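Long-range contacts in rhamnosidase B (Bacillus sp., PDB 2OKX), which hydrolyses terminal alpha-L-rhamnose residues from rhamnose-containing glycosides, as a family 78 glycoside hydrolase: residues A[907-916]-A[927-935]; A[530-538]-A[589-597]. All blocks are in the same frame, centred on the assembly; numbering follows the deposited sequence.

Interaction 1: A[907-916]-A[927-935]; sequences LPQGGHIAVS and LRIEAPEDI
Ser916 and Arg928 face each other as a hydrogen-bonded pair of the antiparallel hairpin 912-921/924-932, in the C-terminal beta domain. The axes of 912-916 and 927-932 approach to 4.7 Å and run antiparallel at 174°. Both backbone bonds of this pair form, Arg928 N giving to Ser916 O at 2.8 Å. Ser916 OG, set by chi1 of 70° between its own N and carbonyl carbon, rests against Arg928 CB at 3.5 Å. Two residues on, Glu930 pairs in the same way with Ala914, and Ala914 N reaches Glu930 O at 2.9 Å, in the carbonyl plane and nearly straight at 170°. The Glu930 chain leaves extended, with only its CB beside Ala914 CB, 4.1 Å off. On the other face Val915 CG1 meets Leu927 CD1 obliquely at 3.6 Å. Past the paired strands, Leu907 and Ile935 point their CD1 methyls tip to tip, a tight 3.4 Å. The backbone groups of Ala914, Ser916, Arg928 and Glu930 thus bond across the hairpin, while Ile913, Val915, Leu927 and Ile929 turn theirs to strands 900-906 and 946-954. Ser916, Arg928 and Glu930 give one face its polar groups, with Ala914 among them, whereas Val915, Ile929 and Leu927 make the other a buried apolar layer, which continues onto Ile891.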
# COMPACT_ATOMS: atom_id res chain seq x y z
N LEU A 907 -23.26 2.85 15.39
CA LEU A 907 -22.96 3.95 16.30
C LEU A 907 -21.71 3.63 17.11
O LEU A 907 -21.54 2.50 17.57
CB LEU A 907 -24.14 4.20 17.23
CG LEU A 907 -25.45 4.64 16.57
CD1 LEU A 907 -26.59 4.46 17.55
CD2 LEU A 907 -25.34 6.08 16.11
N PRO A 908 -20.84 4.62 17.33
CA PRO A 908 -19.62 4.38 18.10
C PRO A 908 -19.86 3.90 19.53
O PRO A 908 -19.08 3.12 20.06
CB PRO A 908 -18.89 5.72 18.03
CG PRO A 908 -19.99 6.71 17.90
CD PRO A 908 -20.96 6.04 16.95
N GLN A 909 -20.95 4.36 20.15
CA GLN A 909 -21.26 3.96 21.52
C GLN A 909 -21.95 2.61 21.55
O GLN A 909 -22.25 2.08 22.62
CB GLN A 909 -22.16 5.00 22.20
CG GLN A 909 -23.55 5.14 21.59
CD GLN A 909 -23.62 6.19 20.50
OE1 GLN A 909 -22.83 6.18 19.56
NE2 GLN A 909 -24.56 7.12 20.62
N GLY A 910 -22.20 2.04 20.38
CA GLY A 910 -22.88 0.76 20.31
C GLY A 910 -24.29 0.96 19.77
O GLY A 910 -24.87 2.04 19.93
N GLY A 911 -24.84 -0.08 19.16
CA GLY A 911 -26.18 0.03 18.61
C GLY A 911 -26.09 0.61 17.21
O GLY A 911 -24.99 0.76 16.67
N HIS A 912 -27.22 0.94 16.62
CA HIS A 912 -27.19 1.51 15.27
C HIS A 912 -28.41 2.35 14.96
O HIS A 912 -29.36 2.42 15.75
CB HIS A 912 -27.09 0.39 14.23
CG HIS A 912 -28.27 -0.53 14.22
ND1 HIS A 912 -29.56 -0.08 14.38
CD2 HIS A 912 -28.36 -1.87 14.03
CE1 HIS A 912 -30.40 -1.10 14.30
NE2 HIS A 912 -29.69 -2.20 14.09
N ILE A 913 -28.37 3.00 13.80
CA ILE A 913 -29.46 3.81 13.31
C ILE A 913 -29.93 3.09 12.04
O ILE A 913 -29.16 2.96 11.09
CB ILE A 913 -28.99 5.23 12.90
CG1 ILE A 913 -28.29 5.92 14.07
CG2 ILE A 913 -30.19 6.05 12.44
CD1 ILE A 913 -29.20 6.25 15.24
N ALA A 914 -31.16 2.59 12.03
CA ALA A 914 -31.68 1.91 10.85
C ALA A 914 -32.76 2.78 10.24
O ALA A 914 -33.65 3.26 10.94
CB ALA A 914 -32.24 0.54 11.23
N VAL A 915 -32.68 3.00 8.93
CA VAL A 915 -33.66 3.83 8.24
C VAL A 915 -34.13 3.19 6.94
O VAL A 915 -33.33 2.62 6.19
CB VAL A 915 -33.07 5.22 7.90
CG1 VAL A 915 -34.02 5.99 6.99
CG2 VAL A 915 -32.80 6.00 9.18
N SER A 916 -35.42 3.26 6.68
CA SER A 916 -35.96 2.74 5.43
C SER A 916 -37.08 3.66 4.98
O SER A 916 -37.83 4.19 5.81
CB SER A 916 -36.50 1.32 5.62
OG SER A 916 -37.69 1.32 6.39
N LEU A 927 -41.71 6.23 6.02
CA LEU A 927 -40.36 6.23 6.57
C LEU A 927 -40.31 5.57 7.95
O LEU A 927 -41.14 5.86 8.80
CB LEU A 927 -39.85 7.67 6.68
CG LEU A 927 -38.59 7.97 7.50
CD1 LEU A 927 -37.37 7.38 6.80
CD2 LEU A 927 -38.41 9.48 7.66
N ARG A 928 -39.33 4.69 8.15
CA ARG A 928 -39.15 4.00 9.42
C ARG A 928 -37.74 4.30 9.93
O ARG A 928 -36.77 4.27 9.17
CB ARG A 928 -39.32 2.49 9.23
CG ARG A 928 -39.17 1.66 10.51
CD ARG A 928 -39.04 0.17 10.18
NE ARG A 928 -38.94 -0.67 11.38
CZ ARG A 928 -39.96 -1.01 12.15
NH1 ARG A 928 -41.19 -0.59 11.87
NH2 ARG A 928 -39.76 -1.78 13.21
N ILE A 929 -37.64 4.61 11.22
CA ILE A 929 -36.38 4.93 11.86
C ILE A 929 -36.28 4.11 13.14
O ILE A 929 -37.22 4.08 13.94
CB ILE A 929 -36.31 6.43 12.24
CG1 ILE A 929 -36.43 7.29 10.99
CG2 ILE A 929 -35.01 6.73 12.98
CD1 ILE A 929 -36.74 8.75 11.29
N GLU A 930 -35.15 3.45 13.34
CA GLU A 930 -34.96 2.66 14.55
C GLU A 930 -33.62 3.06 15.15
O GLU A 930 -32.60 3.09 14.46
CB GLU A 930 -34.98 1.16 14.22
CG GLU A 930 -35.10 0.27 15.45
CD GLU A 930 -35.56 -1.14 15.11
OE1 GLU A 930 -35.88 -1.90 16.05
OE2 GLU A 930 -35.60 -1.49 13.90
N ALA A 931 -33.62 3.39 16.44
CA ALA A 931 -32.39 3.80 17.10
C ALA A 931 -32.51 3.61 18.61
O ALA A 931 -33.60 3.42 19.13
CB ALA A 931 -32.10 5.26 16.79
N PRO A 932 -31.37 3.63 19.33
CA PRO A 932 -31.38 3.46 20.79
C PRO A 932 -32.23 4.57 21.41
O PRO A 932 -32.20 5.71 20.95
CB PRO A 932 -29.90 3.56 21.15
CG PRO A 932 -29.23 2.95 19.95
CD PRO A 932 -29.99 3.61 18.81
N GLU A 933 -32.97 4.24 22.46
CA GLU A 933 -33.87 5.18 23.13
C GLU A 933 -33.27 6.50 23.61
O GLU A 933 -33.97 7.51 23.64
CB GLU A 933 -34.56 4.49 24.31
CG GLU A 933 -33.60 3.94 25.34
CD GLU A 933 -34.29 3.17 26.45
OE1 GLU A 933 -33.58 2.52 27.25
OE2 GLU A 933 -35.54 3.22 26.53
N ASP A 934 -32.00 6.50 23.99
CA ASP A 934 -31.37 7.71 24.50
C ASP A 934 -30.83 8.66 23.43
O ASP A 934 -30.19 9.65 23.74
CB ASP A 934 -30.24 7.34 25.47
CG ASP A 934 -29.22 6.42 24.84
OD1 ASP A 934 -29.62 5.40 24.25
OD2 ASP A 934 -28.02 6.73 24.94
N ILE A 935 -31.10 8.35 22.17
CA ILE A 935 -30.63 9.21 21.09
C ILE A 935 -31.79 10.05 20.56
O ILE A 935 -32.84 9.52 20.21
CB ILE A 935 -30.01 8.38 19.95
CG1 ILE A 935 -28.74 7.70 20.47
CG2 ILE A 935 -29.71 9.26 18.75
CD1 ILE A 935 -28.07 6.78 19.47
O HOH W 1 -25.96 7.44 23.18

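Interaction 2: A[530-538]-A[589-597]; sequences TYPVAEQGS and YVFGETEIV
The loop leading from strand 520-528 into strand 538-541 lies across the turn that joins helix 577-590 to helix 595-603, in the six-hairpin glycosidase domain. Tyr531 has the largest share of the contact. With CG anti to the backbone N (chi1 -175°), its ring reaches the start of helix 595-603, where Ile596 CB sits over one face, 3.8 Å from the centroid and 24° off the normal, a CH-pi contact. Pro532 CD covers the opposite face. In the conformer given, Glu593 OE1 lies in plane at the edge, and the phenol oxygen and the carboxylate are joined through one water, 2.6 Å from Tyr531 OH and donating to Glu593 OE1. A leucine in place of Tyr531 would probably leave this water without its phenol partner and Ile596 CB without the flat face it packs on.

A second ring is held similarly: Val533 CB stands over a face of Phe591, 3.8 Å from the centroid, with Val590 CG2 on the opposite face. Ala534 O approaches the ring edge, 3.4 Å from Phe591 CD1. At the helix end, Gly537 N makes a weak, bent bond to Val590 O (3.1 Å, 134°), and a water donates to both Gly537 O and Val590 O. Gly537 CA also comes within 3.6 Å of Tyr589 O, a CA-H...O contact, the backbones crossing closely where Gly537 has no side chain.

Helix 544-559 flanks the contact, touching Val590 and Phe591 and pairing Arg558 with Glu535 in a salt bridge. Helix 627-644 packs on Thr594 and Val597, Pro196 lies against Tyr531, and Ser538 passes into the C-terminal sheet by backbone bonding to Val904.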
# COMPACT_ATOMS: atom_id res chain seq x y z
N THR A 530 -7.56 -8.67 7.26
CA THR A 530 -7.88 -7.25 7.36
C THR A 530 -8.17 -6.90 8.81
O THR A 530 -8.19 -7.77 9.68
CB THR A 530 -9.15 -6.88 6.56
OG1 THR A 530 -10.31 -7.39 7.24
CG2 THR A 530 -9.11 -7.47 5.16
N TYR A 531 -8.38 -5.62 9.07
CA TYR A 531 -8.73 -5.17 10.40
C TYR A 531 -10.05 -5.89 10.67
O TYR A 531 -10.81 -6.15 9.74
CB TYR A 531 -8.93 -3.65 10.41
CG TYR A 531 -9.18 -3.07 11.78
CD1 TYR A 531 -10.47 -2.96 12.29
CD2 TYR A 531 -8.11 -2.66 12.58
CE1 TYR A 531 -10.70 -2.45 13.57
CE2 TYR A 531 -8.32 -2.16 13.86
CZ TYR A 531 -9.61 -2.06 14.35
OH TYR A 531 -9.82 -1.55 15.61
N PRO A 532 -10.33 -6.24 11.94
CA PRO A 532 -11.58 -6.94 12.25
C PRO A 532 -12.83 -6.09 12.03
O PRO A 532 -13.19 -5.28 12.88
CB PRO A 532 -11.40 -7.35 13.71
CG PRO A 532 -10.55 -6.24 14.26
CD PRO A 532 -9.53 -6.04 13.16
N VAL A 533 -13.47 -6.27 10.88
CA VAL A 533 -14.68 -5.52 10.56
C VAL A 533 -15.84 -6.46 10.26
O VAL A 533 -15.65 -7.51 9.63
CB VAL A 533 -14.48 -4.61 9.32
CG1 VAL A 533 -13.48 -3.51 9.63
CG2 VAL A 533 -14.01 -5.44 8.13
N ALA A 534 -17.02 -6.10 10.73
CA ALA A 534 -18.22 -6.88 10.47
C ALA A 534 -19.10 -5.97 9.62
O ALA A 534 -19.00 -4.75 9.70
CB ALA A 534 -18.92 -7.24 11.78
N GLU A 535 -19.96 -6.56 8.79
CA GLU A 535 -20.81 -5.76 7.92
C GLU A 535 -21.99 -5.17 8.66
O GLU A 535 -23.15 -5.41 8.32
CB GLU A 535 -21.25 -6.63 6.73
CG GLU A 535 -20.05 -7.02 5.87
CD GLU A 535 -20.40 -7.79 4.60
OE1 GLU A 535 -19.49 -7.96 3.76
OE2 GLU A 535 -21.55 -8.24 4.43
N GLN A 536 -21.68 -4.35 9.67
CA GLN A 536 -22.69 -3.72 10.51
C GLN A 536 -23.41 -2.56 9.87
O GLN A 536 -24.48 -2.15 10.33
CB GLN A 536 -22.05 -3.28 11.84
CG GLN A 536 -21.49 -4.45 12.63
CD GLN A 536 -22.53 -5.53 12.89
OE1 GLN A 536 -23.57 -5.28 13.50
NE2 GLN A 536 -22.25 -6.74 12.41
N GLY A 537 -22.84 -2.01 8.81
CA GLY A 537 -23.49 -0.91 8.12
C GLY A 537 -24.06 -1.44 6.82
O GLY A 537 -23.63 -2.49 6.34
N SER A 538 -25.03 -0.74 6.24
CA SER A 538 -25.60 -1.20 4.98
C SER A 538 -26.35 -0.12 4.23
O SER A 538 -26.70 0.93 4.78
CB SER A 538 -26.54 -2.40 5.21
OG SER A 538 -27.67 -2.04 5.98
N TYR A 589 -19.54 4.72 8.27
CA TYR A 589 -20.84 4.32 7.75
C TYR A 589 -20.99 2.86 7.37
O TYR A 589 -22.07 2.30 7.52
CB TYR A 589 -21.23 5.21 6.57
CG TYR A 589 -21.89 6.52 6.99
CD1 TYR A 589 -21.16 7.50 7.65
CD2 TYR A 589 -23.25 6.74 6.77
CE1 TYR A 589 -21.76 8.69 8.08
CE2 TYR A 589 -23.86 7.93 7.19
CZ TYR A 589 -23.11 8.89 7.84
OH TYR A 589 -23.71 10.06 8.26
N VAL A 590 -19.92 2.22 6.91
CA VAL A 590 -20.03 0.82 6.50
C VAL A 590 -19.60 -0.21 7.54
O VAL A 590 -20.09 -1.34 7.52
CB VAL A 590 -19.27 0.56 5.18
CG1 VAL A 590 -19.69 1.58 4.13
CG2 VAL A 590 -17.78 0.60 5.41
N PHE A 591 -18.69 0.16 8.44
CA PHE A 591 -18.21 -0.77 9.46
C PHE A 591 -18.40 -0.28 10.90
O PHE A 591 -18.81 -1.04 11.77
CB PHE A 591 -16.73 -1.11 9.24
CG PHE A 591 -16.46 -1.78 7.92
CD1 PHE A 591 -17.17 -2.91 7.54
CD2 PHE A 591 -15.49 -1.27 7.06
CE1 PHE A 591 -16.92 -3.53 6.33
CE2 PHE A 591 -15.24 -1.88 5.84
CZ PHE A 591 -15.95 -3.02 5.47
N GLY A 592 -18.06 0.99 11.14
CA GLY A 592 -18.21 1.57 12.47
C GLY A 592 -17.03 1.43 13.42
O GLY A 592 -17.18 1.65 14.62
N GLU A 593 -15.86 1.07 12.90
CA GLU A 593 -14.71 0.91 13.77
C GLU A 593 -14.09 2.26 14.13
O GLU A 593 -14.11 3.20 13.33
CB GLU A 593 -13.67 -0.00 13.11
CG GLU A 593 -14.16 -1.44 12.88
CD GLU A 593 -14.74 -2.08 14.14
OE1 GLU A 593 -14.03 -2.16 15.16
OE2 GLU A 593 -15.90 -2.51 14.11
N THR A 594 -13.56 2.35 15.34
CA THR A 594 -12.95 3.60 15.80
C THR A 594 -11.50 3.48 16.25
O THR A 594 -10.72 4.40 16.07
CB THR A 594 -13.77 4.22 16.96
OG1 THR A 594 -13.88 3.26 18.01
CG2 THR A 594 -15.16 4.62 16.49
N GLU A 595 -11.14 2.34 16.84
CA GLU A 595 -9.78 2.17 17.33
C GLU A 595 -8.72 2.31 16.24
O GLU A 595 -7.67 2.90 16.48
CB GLU A 595 -9.62 0.83 18.06
CG GLU A 595 -10.40 0.77 19.37
CD GLU A 595 -9.98 -0.40 20.25
OE1 GLU A 595 -10.62 -0.62 21.29
OE2 GLU A 595 -8.99 -1.09 19.90
N ILE A 596 -9.00 1.79 15.05
CA ILE A 596 -8.04 1.90 13.97
C ILE A 596 -7.85 3.37 13.59
O ILE A 596 -6.75 3.80 13.25
CB ILE A 596 -8.49 1.09 12.73
CG1 ILE A 596 -7.47 1.24 11.60
CG2 ILE A 596 -9.87 1.55 12.28
CD1 ILE A 596 -7.79 0.41 10.35
N VAL A 597 -8.92 4.15 13.65
CA VAL A 597 -8.82 5.56 13.30
C VAL A 597 -7.93 6.30 14.30
O VAL A 597 -7.01 7.02 13.89
CB VAL A 597 -10.22 6.24 13.28
CG1 VAL A 597 -10.07 7.70 12.92
CG2 VAL A 597 -11.13 5.52 12.27
O HOH W 2 -12.12 -2.28 16.69
O HOH W 3 -17.35 -3.87 12.47
O HOH W 4 -21.07 -3.33 5.92
O HOH W 5 -24.30 2.93 5.70

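Both contacts mix buried and exposed residues, but interaction 1 lies farther out, its centre about 35 Å from the chain's centre against about 19 Å for interaction 2. Interaction 1 joins neighbouring strands of one hairpin through a regular backbone ladder; interaction 2 joins an irregular loop to helix ends 51 residues away, relying on ring faces, bridging waters and one weak backbone bond. They share a sheet: strand 538-541, which begins at the end of interaction 2, pairs with strand 900-906, and that strand pairs with 912-921 of interaction 1. Their centres are about 16 Å apart, and Pro908 CB packs 4.2 Å from Thr594 CG2, linking the C-terminal sheet to the helical domain.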